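Side-chain contacts in bifunctional pinoresinol-lariciresinol reductase 1 (Thuja plicata, PDB 1QYD), which catalyses the NADPH-dependent, enantioselective reduction of (-)-pinoresinol to (-)-lariciresinol and then to (+)-secoisolariciresinol in lignan biosynthesis: residues G17-N22 / V195-V200; F117-D122 / I133-K138; P121-H126 / Y282-G287; S157-G162 / Q274-G279. All coordinates share one frame; numbering follows the deposited sequence.

Contact 1: G17-N22 / V195-V200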
loop_
_atom_site.group_PDB
_atom_site.type_symbol
_atom_site.label_atom_id
_atom_site.label_comp_id
_atom_site.label_asym_id
_atom_site.label_seq_id
_atom_site.Cartn_x
_atom_site.Cartn_y
_atom_site.Cartn_z
ATOM N N GLY A 17 0.554 -17.610 -12.888
ATOM C CA GLY A 17 -0.388 -17.363 -13.969
ATOM C C GLY A 17 -0.095 -18.144 -15.239
ATOM O O GLY A 17 -1.016 -18.696 -15.825
ATOM N N LYS A 18 1.173 -18.225 -15.663
ATOM C CA LYS A 18 1.593 -18.992 -16.834
ATOM C C LYS A 18 1.314 -20.486 -16.639
ATOM O O LYS A 18 1.211 -21.238 -17.613
ATOM C CB LYS A 18 3.078 -18.917 -17.084
ATOM C CG LYS A 18 3.922 -17.657 -17.192
ATOM C CD LYS A 18 5.327 -18.017 -16.632
ATOM C CE LYS A 18 6.214 -16.787 -16.809
ATOM N NZ LYS A 18 7.117 -16.604 -15.690
ATOM N N ARG A 19 1.272 -20.945 -15.383
ATOM C CA ARG A 19 0.996 -22.326 -15.044
ATOM C C ARG A 19 -0.463 -22.669 -15.157
ATOM O O ARG A 19 -0.811 -23.755 -15.619
ATOM C CB ARG A 19 1.422 -22.604 -13.650
ATOM C CG ARG A 19 2.894 -22.939 -13.682
ATOM C CD ARG A 19 3.885 -21.800 -13.754
ATOM N NE ARG A 19 5.165 -22.459 -13.799
ATOM C CZ ARG A 19 6.330 -21.855 -13.568
ATOM N NH1 ARG A 19 7.431 -22.603 -13.637
ATOM N NH2 ARG A 19 6.441 -20.551 -13.298
ATOM N N ILE A 20 -1.277 -21.709 -14.685
ATOM C CA ILE A 20 -2.728 -21.695 -14.795
ATOM C C ILE A 20 -3.030 -21.623 -16.291
ATOM O O ILE A 20 -3.653 -22.550 -16.797
ATOM C CB ILE A 20 -3.268 -20.464 -14.036
ATOM C CG1 ILE A 20 -2.943 -20.558 -12.570
ATOM C CG2 ILE A 20 -4.778 -20.406 -14.155
ATOM C CD1 ILE A 20 -3.058 -19.230 -11.852
ATOM N N VAL A 21 -2.550 -20.605 -17.036
ATOM C CA VAL A 21 -2.701 -20.491 -18.491
ATOM C C VAL A 21 -2.367 -21.762 -19.271
ATOM O O VAL A 21 -3.245 -22.219 -19.999
ATOM C CB VAL A 21 -1.821 -19.331 -19.066
ATOM C CG1 VAL A 21 -2.026 -19.225 -20.567
ATOM C CG2 VAL A 21 -2.235 -17.989 -18.527
ATOM N N ASN A 22 -1.191 -22.399 -19.186
ATOM C CA ASN A 22 -1.011 -23.592 -19.998
ATOM C C ASN A 22 -1.875 -24.745 -19.513
ATOM O O ASN A 22 -2.191 -25.644 -20.285
ATOM C CB ASN A 22 0.450 -24.057 -20.026
ATOM C CG ASN A 22 0.767 -24.722 -21.388
ATOM O OD1 ASN A 22 0.175 -25.728 -21.818
ATOM N ND2 ASN A 22 1.717 -24.152 -22.134
ATOM N N VAL A 195 4.486 -27.464 -3.378
ATOM C CA VAL A 195 3.818 -27.905 -4.615
ATOM C C VAL A 195 4.397 -27.382 -5.935
ATOM O O VAL A 195 4.718 -26.213 -6.127
ATOM C CB VAL A 195 2.289 -27.538 -4.578
ATOM C CG1 VAL A 195 1.550 -28.204 -5.732
ATOM C CG2 VAL A 195 1.610 -28.117 -3.340
ATOM N N ASP A 196 4.551 -28.288 -6.900
ATOM C CA ASP A 196 5.087 -27.933 -8.205
ATOM C C ASP A 196 4.099 -26.973 -8.814
ATOM O O ASP A 196 2.879 -27.147 -8.701
ATOM C CB ASP A 196 5.227 -29.184 -9.074
ATOM C CG ASP A 196 5.678 -28.995 -10.526
ATOM O OD1 ASP A 196 6.399 -28.037 -10.836
ATOM O OD2 ASP A 196 5.312 -29.834 -11.361
ATOM N N GLU A 197 4.663 -25.932 -9.412
ATOM C CA GLU A 197 3.871 -24.885 -10.032
ATOM C C GLU A 197 2.896 -25.379 -11.102
ATOM O O GLU A 197 1.820 -24.806 -11.300
ATOM C CB GLU A 197 4.809 -23.873 -10.607
ATOM C CG GLU A 197 5.665 -23.229 -9.524
ATOM C CD GLU A 197 7.060 -23.811 -9.338
ATOM O OE1 GLU A 197 7.326 -24.976 -9.626
ATOM O OE2 GLU A 197 7.907 -23.042 -8.907
ATOM N N ASP A 198 3.239 -26.480 -11.768
ATOM C CA ASP A 198 2.328 -27.099 -12.684
ATOM C C ASP A 198 1.266 -27.873 -11.922
ATOM O O ASP A 198 0.153 -27.942 -12.423
ATOM C CB ASP A 198 3.013 -28.081 -13.609
ATOM C CG ASP A 198 4.053 -27.580 -14.598
ATOM O OD1 ASP A 198 4.424 -28.425 -15.418
ATOM O OD2 ASP A 198 4.512 -26.426 -14.566
ATOM N N ASP A 199 1.482 -28.486 -10.751
ATOM C CA ASP A 199 0.385 -29.180 -10.096
ATOM C C ASP A 199 -0.667 -28.187 -9.631
ATOM O O ASP A 199 -1.837 -28.546 -9.668
ATOM C CB ASP A 199 0.864 -29.963 -8.895
ATOM C CG ASP A 199 1.754 -31.149 -9.202
ATOM O OD1 ASP A 199 2.536 -31.469 -8.302
ATOM O OD2 ASP A 199 1.654 -31.748 -10.286
ATOM N N VAL A 200 -0.270 -26.958 -9.226
ATOM C CA VAL A 200 -1.174 -25.847 -8.847
ATOM C C VAL A 200 -2.076 -25.327 -9.998
ATOM O O VAL A 200 -3.239 -24.992 -9.811
ATOM C CB VAL A 200 -0.321 -24.684 -8.294
ATOM C CG1 VAL A 200 -1.189 -23.488 -7.909
ATOM C CG2 VAL A 200 0.448 -25.179 -7.094
#

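Contact 2: F117-D122 / I133-K138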
loop_
_atom_site.group_PDB
_atom_site.type_symbol
_atom_site.label_atom_id
_atom_site.label_comp_id
_atom_site.label_asym_id
_atom_site.label_seq_id
_atom_site.Cartn_x
_atom_site.Cartn_y
_atom_site.Cartn_z
ATOM N N PHE A 117 -3.431 -18.412 -4.142
ATOM C CA PHE A 117 -2.310 -19.320 -4.406
ATOM C C PHE A 117 -1.178 -19.354 -3.347
ATOM O O PHE A 117 -0.001 -19.553 -3.663
ATOM C CB PHE A 117 -1.748 -18.982 -5.824
ATOM C CG PHE A 117 -2.770 -18.991 -6.955
ATOM C CD1 PHE A 117 -3.303 -17.770 -7.405
ATOM C CD2 PHE A 117 -3.216 -20.206 -7.502
ATOM C CE1 PHE A 117 -4.292 -17.773 -8.391
ATOM C CE2 PHE A 117 -4.204 -20.199 -8.493
ATOM C CZ PHE A 117 -4.740 -18.986 -8.930
ATOM N N GLY A 118 -1.585 -19.255 -2.065
ATOM C CA GLY A 118 -0.702 -19.200 -0.911
ATOM C C GLY A 118 -1.363 -19.641 0.402
ATOM O O GLY A 118 -2.200 -20.539 0.443
ATOM N N MET A 119 -0.961 -18.956 1.477
ATOM C CA MET A 119 -1.317 -19.227 2.862
ATOM C C MET A 119 -2.743 -19.301 3.414
ATOM O O MET A 119 -2.956 -19.946 4.454
ATOM C CB MET A 119 -0.621 -18.239 3.767
ATOM C CG MET A 119 0.882 -18.350 3.805
ATOM S SD MET A 119 1.550 -17.489 5.253
ATOM C CE MET A 119 2.074 -18.936 6.118
ATOM N N ASP A 120 -3.701 -18.624 2.765
ATOM C CA ASP A 120 -5.117 -18.474 3.121
ATOM C C ASP A 120 -5.384 -17.374 4.157
ATOM O O ASP A 120 -5.390 -17.602 5.371
ATOM C CB ASP A 120 -5.741 -19.790 3.642
ATOM C CG ASP A 120 -7.260 -19.784 3.835
ATOM O OD1 ASP A 120 -7.861 -20.849 3.878
ATOM O OD2 ASP A 120 -7.879 -18.740 3.954
ATOM N N PRO A 121 -5.762 -16.176 3.660
ATOM C CA PRO A 121 -5.931 -14.966 4.435
ATOM C C PRO A 121 -6.851 -14.965 5.633
ATOM O O PRO A 121 -6.499 -14.379 6.659
ATOM C CB PRO A 121 -6.332 -13.954 3.403
ATOM C CG PRO A 121 -6.964 -14.770 2.328
ATOM C CD PRO A 121 -5.954 -15.870 2.243
ATOM N N ASP A 122 -8.025 -15.578 5.568
ATOM C CA ASP A 122 -8.845 -15.509 6.755
ATOM C C ASP A 122 -8.740 -16.730 7.653
ATOM O O ASP A 122 -9.636 -17.016 8.454
ATOM C CB ASP A 122 -10.288 -15.230 6.338
ATOM C CG ASP A 122 -10.928 -16.187 5.375
ATOM O OD1 ASP A 122 -11.764 -15.722 4.616
ATOM O OD2 ASP A 122 -10.619 -17.375 5.383
ATOM N N ILE A 133 -0.065 -7.421 5.571
ATOM C CA ILE A 133 -0.733 -6.667 4.495
ATOM C C ILE A 133 -1.275 -7.527 3.363
ATOM O O ILE A 133 -2.368 -7.318 2.858
ATOM C CB ILE A 133 0.314 -5.628 4.007
ATOM C CG1 ILE A 133 -0.230 -4.271 4.408
ATOM C CG2 ILE A 133 0.633 -5.688 2.513
ATOM C CD1 ILE A 133 -1.378 -3.666 3.546
ATOM N N THR A 134 -0.517 -8.530 2.951
ATOM C CA THR A 134 -0.908 -9.437 1.894
ATOM C C THR A 134 -2.215 -10.113 2.272
ATOM O O THR A 134 -3.147 -10.191 1.468
ATOM C CB THR A 134 0.247 -10.451 1.721
ATOM O OG1 THR A 134 1.326 -9.685 1.198
ATOM C CG2 THR A 134 -0.041 -11.615 0.805
ATOM N N PHE A 135 -2.299 -10.552 3.534
ATOM C CA PHE A 135 -3.464 -11.298 3.948
ATOM C C PHE A 135 -4.577 -10.313 4.232
ATOM O O PHE A 135 -5.742 -10.680 4.089
ATOM C CB PHE A 135 -3.096 -12.175 5.175
ATOM C CG PHE A 135 -1.872 -13.059 4.889
ATOM C CD1 PHE A 135 -0.677 -12.847 5.602
ATOM C CD2 PHE A 135 -1.906 -14.020 3.865
ATOM C CE1 PHE A 135 0.468 -13.578 5.284
ATOM C CE2 PHE A 135 -0.746 -14.742 3.559
ATOM C CZ PHE A 135 0.435 -14.519 4.266
ATOM N N ILE A 136 -4.250 -9.060 4.579
ATOM C CA ILE A 136 -5.251 -8.010 4.734
ATOM C C ILE A 136 -5.908 -7.718 3.366
ATOM O O ILE A 136 -7.140 -7.715 3.231
ATOM C CB ILE A 136 -4.597 -6.728 5.238
ATOM C CG1 ILE A 136 -4.074 -6.890 6.636
ATOM C CG2 ILE A 136 -5.626 -5.611 5.173
ATOM C CD1 ILE A 136 -5.170 -7.133 7.687
ATOM N N ASP A 137 -5.055 -7.462 2.349
ATOM C CA ASP A 137 -5.466 -7.112 1.009
ATOM C C ASP A 137 -6.388 -8.111 0.384
ATOM O O ASP A 137 -7.512 -7.769 0.045
ATOM C CB ASP A 137 -4.264 -6.966 0.132
ATOM C CG ASP A 137 -3.408 -5.710 0.286
ATOM O OD1 ASP A 137 -3.650 -4.778 1.076
ATOM O OD2 ASP A 137 -2.440 -5.701 -0.446
ATOM N N LYS A 138 -5.917 -9.346 0.265
ATOM C CA LYS A 138 -6.677 -10.489 -0.239
ATOM C C LYS A 138 -7.985 -10.769 0.488
ATOM O O LYS A 138 -8.807 -11.539 0.007
ATOM C CB LYS A 138 -5.836 -11.763 -0.150
ATOM C CG LYS A 138 -4.542 -11.787 -0.952
ATOM C CD LYS A 138 -3.729 -13.052 -0.721
ATOM C CE LYS A 138 -2.524 -13.069 -1.661
ATOM N NZ LYS A 138 -1.619 -14.161 -1.349
#

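Contact 3: P121-H126 / Y282-G287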
loop_
_atom_site.group_PDB
_atom_site.type_symbol
_atom_site.label_atom_id
_atom_site.label_comp_id
_atom_site.label_asym_id
_atom_site.label_seq_id
_atom_site.Cartn_x
_atom_site.Cartn_y
_atom_site.Cartn_z
ATOM N N PRO A 121 -5.762 -16.176 3.660
ATOM C CA PRO A 121 -5.931 -14.966 4.435
ATOM C C PRO A 121 -6.851 -14.965 5.633
ATOM O O PRO A 121 -6.499 -14.379 6.659
ATOM C CB PRO A 121 -6.332 -13.954 3.403
ATOM C CG PRO A 121 -6.964 -14.770 2.328
ATOM C CD PRO A 121 -5.954 -15.870 2.243
ATOM N N ASP A 122 -8.025 -15.578 5.568
ATOM C CA ASP A 122 -8.845 -15.509 6.755
ATOM C C ASP A 122 -8.740 -16.730 7.653
ATOM O O ASP A 122 -9.636 -17.016 8.454
ATOM C CB ASP A 122 -10.288 -15.230 6.338
ATOM C CG ASP A 122 -10.928 -16.187 5.375
ATOM O OD1 ASP A 122 -11.764 -15.722 4.616
ATOM O OD2 ASP A 122 -10.619 -17.375 5.383
ATOM N N ILE A 123 -7.618 -17.464 7.464
ATOM C CA ILE A 123 -7.223 -18.519 8.391
ATOM C C ILE A 123 -6.231 -17.742 9.239
ATOM O O ILE A 123 -5.034 -17.554 8.989
ATOM C CB ILE A 123 -6.558 -19.738 7.677
ATOM C CG1 ILE A 123 -7.663 -20.762 7.379
ATOM C CG2 ILE A 123 -5.470 -20.413 8.527
ATOM C CD1 ILE A 123 -8.346 -21.471 8.580
ATOM N N MET A 124 -7.000 -17.195 10.194
ATOM C CA MET A 124 -6.614 -16.296 11.258
ATOM C C MET A 124 -5.827 -15.065 10.821
ATOM O O MET A 124 -6.262 -13.921 10.963
ATOM C CB MET A 124 -5.789 -17.055 12.324
ATOM C CG MET A 124 -6.412 -18.144 13.165
ATOM S SD MET A 124 -7.936 -17.557 13.955
ATOM C CE MET A 124 -9.148 -18.537 13.104
ATOM N N GLU A 125 -4.660 -15.397 10.247
ATOM C CA GLU A 125 -3.525 -14.538 9.987
ATOM C C GLU A 125 -3.466 -13.274 10.878
ATOM O O GLU A 125 -3.838 -12.125 10.610
ATOM C CB GLU A 125 -3.501 -14.244 8.482
ATOM C CG GLU A 125 -3.389 -15.486 7.561
ATOM C CD GLU A 125 -2.253 -16.529 7.628
ATOM O OE1 GLU A 125 -1.252 -16.394 8.336
ATOM O OE2 GLU A 125 -2.380 -17.526 6.919
ATOM N N HIS A 126 -3.136 -13.825 12.063
ATOM C CA HIS A 126 -2.751 -13.358 13.407
ATOM C C HIS A 126 -1.301 -12.874 13.387
ATOM O O HIS A 126 -0.676 -12.620 14.414
ATOM C CB HIS A 126 -2.863 -14.550 14.360
ATOM C CG HIS A 126 -2.276 -15.796 13.662
ATOM N ND1 HIS A 126 -2.963 -16.634 12.896
ATOM C CD2 HIS A 126 -0.956 -16.184 13.587
ATOM C CE1 HIS A 126 -2.126 -17.480 12.361
ATOM N NE2 HIS A 126 -0.913 -17.212 12.775
ATOM N N TYR A 282 -0.215 -26.291 7.720
ATOM C CA TYR A 282 -0.848 -27.526 8.128
ATOM C C TYR A 282 -1.377 -27.486 9.556
ATOM O O TYR A 282 -2.048 -28.435 9.952
ATOM C CB TYR A 282 0.130 -28.685 8.021
ATOM C CG TYR A 282 -0.615 -29.960 7.668
ATOM C CD1 TYR A 282 -0.937 -30.191 6.338
ATOM C CD2 TYR A 282 -1.061 -30.863 8.635
ATOM C CE1 TYR A 282 -1.704 -31.297 5.970
ATOM C CE2 TYR A 282 -1.835 -31.974 8.277
ATOM C CZ TYR A 282 -2.157 -32.184 6.938
ATOM O OH TYR A 282 -2.959 -33.247 6.554
ATOM N N ASN A 283 -1.166 -26.446 10.378
ATOM C CA ASN A 283 -1.650 -26.394 11.752
ATOM C C ASN A 283 -3.164 -26.203 11.925
ATOM O O ASN A 283 -3.620 -25.585 12.903
ATOM C CB ASN A 283 -0.913 -25.272 12.509
ATOM C CG ASN A 283 -1.303 -23.802 12.249
ATOM O OD1 ASN A 283 -1.940 -23.454 11.254
ATOM N ND2 ASN A 283 -0.945 -22.866 13.126
ATOM N N PHE A 284 -4.002 -26.706 11.000
ATOM C CA PHE A 284 -5.446 -26.552 11.135
ATOM C C PHE A 284 -6.231 -27.538 10.292
ATOM O O PHE A 284 -5.796 -28.178 9.331
ATOM C CB PHE A 284 -5.894 -25.106 10.760
ATOM C CG PHE A 284 -5.504 -24.732 9.347
ATOM C CD1 PHE A 284 -4.300 -24.077 9.140
ATOM C CD2 PHE A 284 -6.302 -25.118 8.274
ATOM C CE1 PHE A 284 -3.887 -23.818 7.838
ATOM C CE2 PHE A 284 -5.886 -24.856 6.984
ATOM C CZ PHE A 284 -4.676 -24.207 6.755
ATOM N N GLU A 285 -7.488 -27.462 10.691
ATOM C CA GLU A 285 -8.586 -28.244 10.192
ATOM C C GLU A 285 -8.982 -27.902 8.797
ATOM O O GLU A 285 -8.755 -26.772 8.367
ATOM C CB GLU A 285 -9.785 -28.046 11.126
ATOM C CG GLU A 285 -9.950 -26.665 11.820
ATOM C CD GLU A 285 -10.195 -25.433 10.949
ATOM O OE1 GLU A 285 -9.770 -24.335 11.326
ATOM O OE2 GLU A 285 -10.831 -25.565 9.901
ATOM N N ILE A 286 -9.553 -28.840 8.052
ATOM C CA ILE A 286 -10.121 -28.391 6.801
ATOM C C ILE A 286 -11.567 -28.225 7.210
ATOM O O ILE A 286 -11.965 -27.074 7.442
ATOM C CB ILE A 286 -9.899 -29.432 5.638
ATOM C CG1 ILE A 286 -8.475 -29.189 5.167
ATOM C CG2 ILE A 286 -10.828 -29.265 4.421
ATOM C CD1 ILE A 286 -7.990 -30.046 4.007
ATOM N N GLY A 287 -12.316 -29.334 7.384
ATOM C CA GLY A 287 -13.738 -29.309 7.719
ATOM C C GLY A 287 -14.577 -28.448 6.772
ATOM O O GLY A 287 -14.167 -28.169 5.649
#

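Contact 4: S157-G162 / Q274-G279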
loop_
_atom_site.group_PDB
_atom_site.type_symbol
_atom_site.label_atom_id
_atom_site.label_comp_id
_atom_site.label_asym_id
_atom_site.label_seq_id
_atom_site.Cartn_x
_atom_site.Cartn_y
_atom_site.Cartn_z
ATOM N N SER A 157 -2.967 -22.861 -1.969
ATOM C CA SER A 157 -2.154 -23.888 -2.586
ATOM C C SER A 157 -0.756 -24.099 -2.007
ATOM O O SER A 157 -0.008 -24.978 -2.409
ATOM C CB SER A 157 -2.110 -23.520 -4.048
ATOM O OG SER A 157 -1.419 -22.286 -4.222
ATOM N N ASN A 158 -0.410 -23.231 -1.061
ATOM C CA ASN A 158 0.799 -23.249 -0.235
ATOM C C ASN A 158 2.150 -22.860 -0.845
ATOM O O ASN A 158 2.252 -21.787 -1.453
ATOM C CB ASN A 158 0.880 -24.649 0.447
ATOM C CG ASN A 158 -0.332 -24.932 1.349
ATOM O OD1 ASN A 158 -1.049 -25.938 1.199
ATOM N ND2 ASN A 158 -0.598 -24.021 2.291
ATOM N N MET A 159 3.225 -23.633 -0.674
ATOM C CA MET A 159 4.529 -23.211 -1.131
ATOM C C MET A 159 4.807 -23.781 -2.480
ATOM O O MET A 159 4.612 -24.982 -2.686
ATOM C CB MET A 159 5.652 -23.667 -0.187
ATOM C CG MET A 159 5.672 -22.937 1.150
ATOM S SD MET A 159 7.060 -23.422 2.194
ATOM C CE MET A 159 6.343 -24.907 2.784
ATOM N N PHE A 160 5.248 -22.906 -3.397
ATOM C CA PHE A 160 5.627 -23.397 -4.708
ATOM C C PHE A 160 7.025 -23.943 -4.470
ATOM O O PHE A 160 7.855 -23.316 -3.823
ATOM C CB PHE A 160 5.693 -22.284 -5.782
ATOM C CG PHE A 160 4.462 -21.394 -5.981
ATOM C CD1 PHE A 160 3.166 -21.915 -5.983
ATOM C CD2 PHE A 160 4.653 -20.013 -6.120
ATOM C CE1 PHE A 160 2.085 -21.034 -6.114
ATOM C CE2 PHE A 160 3.568 -19.148 -6.249
ATOM C CZ PHE A 160 2.281 -19.655 -6.244
ATOM N N ALA A 161 7.293 -25.152 -4.937
ATOM C CA ALA A 161 8.569 -25.801 -4.721
ATOM C C ALA A 161 9.759 -25.048 -5.320
ATOM O O ALA A 161 10.823 -24.965 -4.721
ATOM C CB ALA A 161 8.419 -27.161 -5.300
ATOM N N GLY A 162 9.604 -24.402 -6.475
ATOM C CA GLY A 162 10.656 -23.585 -7.055
ATOM C C GLY A 162 10.812 -22.219 -6.417
ATOM O O GLY A 162 11.320 -21.290 -7.032
ATOM N N GLN A 274 5.809 -17.427 9.501
ATOM C CA GLN A 274 4.485 -17.978 9.774
ATOM C C GLN A 274 4.471 -19.405 9.255
ATOM O O GLN A 274 3.814 -20.246 9.850
ATOM C CB GLN A 274 3.399 -17.221 9.049
ATOM C CG GLN A 274 3.494 -15.698 9.025
ATOM C CD GLN A 274 3.189 -14.898 10.284
ATOM O OE1 GLN A 274 2.478 -15.305 11.210
ATOM N NE2 GLN A 274 3.709 -13.677 10.309
ATOM N N ILE A 275 5.137 -19.697 8.120
ATOM C CA ILE A 275 5.369 -21.037 7.551
ATOM C C ILE A 275 6.170 -22.005 8.493
ATOM O O ILE A 275 5.712 -23.098 8.861
ATOM C CB ILE A 275 6.151 -20.905 6.190
ATOM C CG1 ILE A 275 5.369 -20.161 5.165
ATOM C CG2 ILE A 275 6.378 -22.261 5.562
ATOM C CD1 ILE A 275 6.220 -19.914 3.898
ATOM N N PHE A 276 7.400 -21.627 8.896
ATOM C CA PHE A 276 8.276 -22.493 9.687
ATOM C C PHE A 276 8.516 -21.992 11.125
ATOM O O PHE A 276 9.676 -21.797 11.507
ATOM C CB PHE A 276 9.665 -22.660 8.965
ATOM C CG PHE A 276 9.705 -22.964 7.460
ATOM C CD1 PHE A 276 9.446 -24.243 6.991
ATOM C CD2 PHE A 276 10.006 -21.941 6.544
ATOM C CE1 PHE A 276 9.486 -24.502 5.618
ATOM C CE2 PHE A 276 10.045 -22.196 5.167
ATOM C CZ PHE A 276 9.786 -23.483 4.703
ATOM N N PHE A 277 7.457 -21.751 11.935
ATOM C CA PHE A 277 7.508 -21.373 13.354
ATOM C C PHE A 277 6.159 -21.438 14.060
ATOM O O PHE A 277 6.087 -21.972 15.177
ATOM C CB PHE A 277 7.969 -19.959 13.629
ATOM C CG PHE A 277 9.465 -19.767 13.699
ATOM C CD1 PHE A 277 10.091 -18.906 12.783
ATOM C CD2 PHE A 277 10.215 -20.463 14.656
ATOM C CE1 PHE A 277 11.469 -18.744 12.816
ATOM C CE2 PHE A 277 11.600 -20.288 14.680
ATOM C CZ PHE A 277 12.223 -19.434 13.762
ATOM N N ARG A 278 5.131 -20.772 13.476
ATOM C CA ARG A 278 3.745 -20.789 13.950
ATOM C C ARG A 278 2.970 -21.790 13.094
ATOM O O ARG A 278 1.809 -22.120 13.356
ATOM C CB ARG A 278 3.076 -19.396 13.840
ATOM C CG ARG A 278 3.052 -18.493 15.095
ATOM C CD ARG A 278 4.433 -18.093 15.684
ATOM N NE ARG A 278 5.302 -17.433 14.712
ATOM C CZ ARG A 278 6.341 -16.615 14.975
ATOM N NH1 ARG A 278 6.735 -16.286 16.214
ATOM N NH2 ARG A 278 7.000 -16.101 13.926
ATOM N N GLY A 279 3.623 -22.289 12.039
ATOM C CA GLY A 279 3.128 -23.379 11.214
ATOM C C GLY A 279 1.804 -23.232 10.497
ATOM O O GLY A 279 1.138 -24.245 10.331
#

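Contact 1: G17-N22 / V195-V200
Arg-19 of helix 17-26 reaches over the first turn of helix 197-207 and packs against Glu-197, first its backbone and then its side chain, with Asp-198 flanking it. The backbones come close here, the CA atoms of Arg-19 and Asp-198 lying 5.5 Å apart. The side chain starts against backbone: CB of Arg-19 is 3.2 Å from the carbonyl O of Glu-197, and CG sits equally near that same oxygen. A bend at chi2 (80°) then turns the chain off the carbonyl and along the neighbouring side chain. CD packs 3.9 Å from Glu-197 CB, and NE comes closer still, 3.5 Å from that carbon. At the tip the guanidinium has aliphatic carbon of Glu-197 over one face, CB beside NE and CG 4.3 Å above the plane over its centre. The two side chains run side by side in the same direction, and guanidinium and carboxylate planes are only 10° apart, yet no hydrogen bond or salt bridge joins them. Glu-197 OE1 bonds instead to Tyr-308 OH, while Arg-19 NH2 bonds to the carbonyl O of Tyr-15. Asp-198 OD2 stands near the guanidinium plane, 4.1 Å from NE, a pair of opposite charges that probably attract without forming a salt bridge. Asp-196 occupies the N-cap position of the helix that carries both acids. Helix 17-26 follows the glycine-rich Gly-12, Gly-14, Gly-17 turn, so this contact packs the first helix of a Rossmann fold, whose turn probably binds NADP, against a helix from later in the chain.

Contact 2: F117-D122 / I133-K138
Pro-121, in the irregular loop 117-122, and Phe-135, on the first turn of helix 133-147, bring their CA atoms to within 4.4 Å. Pro-121 meets the helix with its ring carbons: CB rests 3.4 Å from the carbonyl O of Phe-135 and 4.1 Å from Phe-135 CB, while CG touches Lys-138 CB one turn on. Further out, Met-119 and Phe-135 form a Met-aromatic contact. SD of Met-119 is 3.3 Å from Phe-135 CZ and 4.4 Å from the ring centroid, 56° off the ring normal, and Met-119 CB adds a touch on CE2 at 3.5 Å. The packing belongs to the probable catalytic region of a Rossmann-type reductase: the loop follows strand 111-113, the last of the parallel sheet, and Lys-138 is the probable proton acceptor. Its chain runs fully extended beyond CG toward Gly-118, having left the helix with CG anti to the carbonyl carbon (chi1 -61°). Arginines of helix 133-147 hold the loop's polar groups: Asp-120 and Asp-122 both make salt bridges to Arg-142, a probable NADP-binding residue, and the carbonyl O of Pro-121 accepts a hydrogen bond from Arg-139 NE.

Contact 3: P121-H126 / Y282-G287
Ile-123 and Phe-284 make a small apolar surface contact between two irregular loops, one leading from strand 111-113 to helix 133-147, the other running from helix 272-275 to strand 290-292. It joins a loop of the Rossmann part of the fold to a chain segment near the C-terminus, 156 residues away, and no hydrogen bond crosses it. The backbones keep their distance, with CA of Ile-123 8.7 Å from CA of Phe-284, so the side chains alone bridge the space. Ile-123 is the centre of an inverse gamma turn, closed by a weak bond from Met-124 N to Asp-122 O; the bend is centred on the isoleucine, whose CB is directed at the opposite segment. The main interaction is a CH-pi contact: the CG2 methyl stands over one face of the Phe-284 ring, 4.1 Å from the centroid and 23° off the normal. It is shifted toward the CD1-CE1 side, with CE1 at 3.8 Å. The other branch lies over the same face toward the opposite rim, CD1 coming to 4.2 Å from CD2 of Phe-284. Phe-284 presents that face because its CG lies between the backbone N and the carbonyl carbon (chi1 58°). Arg-221 makes a cation-pi contact with the same ring and also donates from NH1 to the carbonyl O of Phe-284, while Tyr-219 meets both Ile-123 and the phenylalanine ring. At the margin of the contact, Glu-285 turns its carboxylate inward until OE1 lies 4.2 Å from Ile-123 CD1.

Contact 4: S157-G162 / Q274-G279
Met-159 on strand 159-160 faces Ile-275 at the end of helix 272-275, their CA atoms 9.0 Å apart, so the backbones stay separate and the side chains fill the gap. The strand edges the small mixed sheet through its pairing with strand 191-195, and runs straight into helix 161-164; opposite, Phe-276 is the first residue to leave helical geometry. A Met-aromatic contact, set in a buried apolar cluster, thus links this sheet to a helix end beside His-271, the probable substrate-binding residue. Met-159 reaches across nearly straight, chi2 being -176°, before a bend at chi3 (-80°) turns the terminal methyl. Its sulfur carries most of the contact. SD lies 3.6 Å from Ile-275 CG2, and CE follows at 3.8 Å from that same methyl; the other branch of the isoleucine touches too, CD1 standing 4.0 Å from SD. Phe-276 takes its share with the far end of its ring, whose centroid is 4.7 Å from SD along a line 53° off the normal. Ile-275 CG2 also sits over the centre of one face of the Phe-276 ring, 3.5 Å above its plane, so a single methyl touches both the methionine and the phenylalanine. Leu-281, Trp-194 and Phe-164 pack further around Met-159. The nearest approach of the ring itself is its CZ atom, 3.7 Å from Met-159 SD.

Overall arrangement
Contacts 2 and 4 border the catalytic region: contact 2 holds the probable proton acceptor Lys-138, and the side chains of Met-119 and Ile-275 each come about 4 Å from His-271, the probable substrate-binding residue. They meet directly where Met-119 CE packs 3.6 Å from Ile-275 CG1. Contact 1 adjoins contact 2 through Ile-20 CD1, 3.4 Å from Phe-117 CZ, and contact 4 through strand pairing, Val-195 N lying 2.6 Å from Met-159 O. Contact 3 shares Pro-121 and Asp-122 with contact 2 but lies farther out, Ile-123 being about 11 Å from Lys-138 between side chains; its centre is 23 Å from that of contact 1.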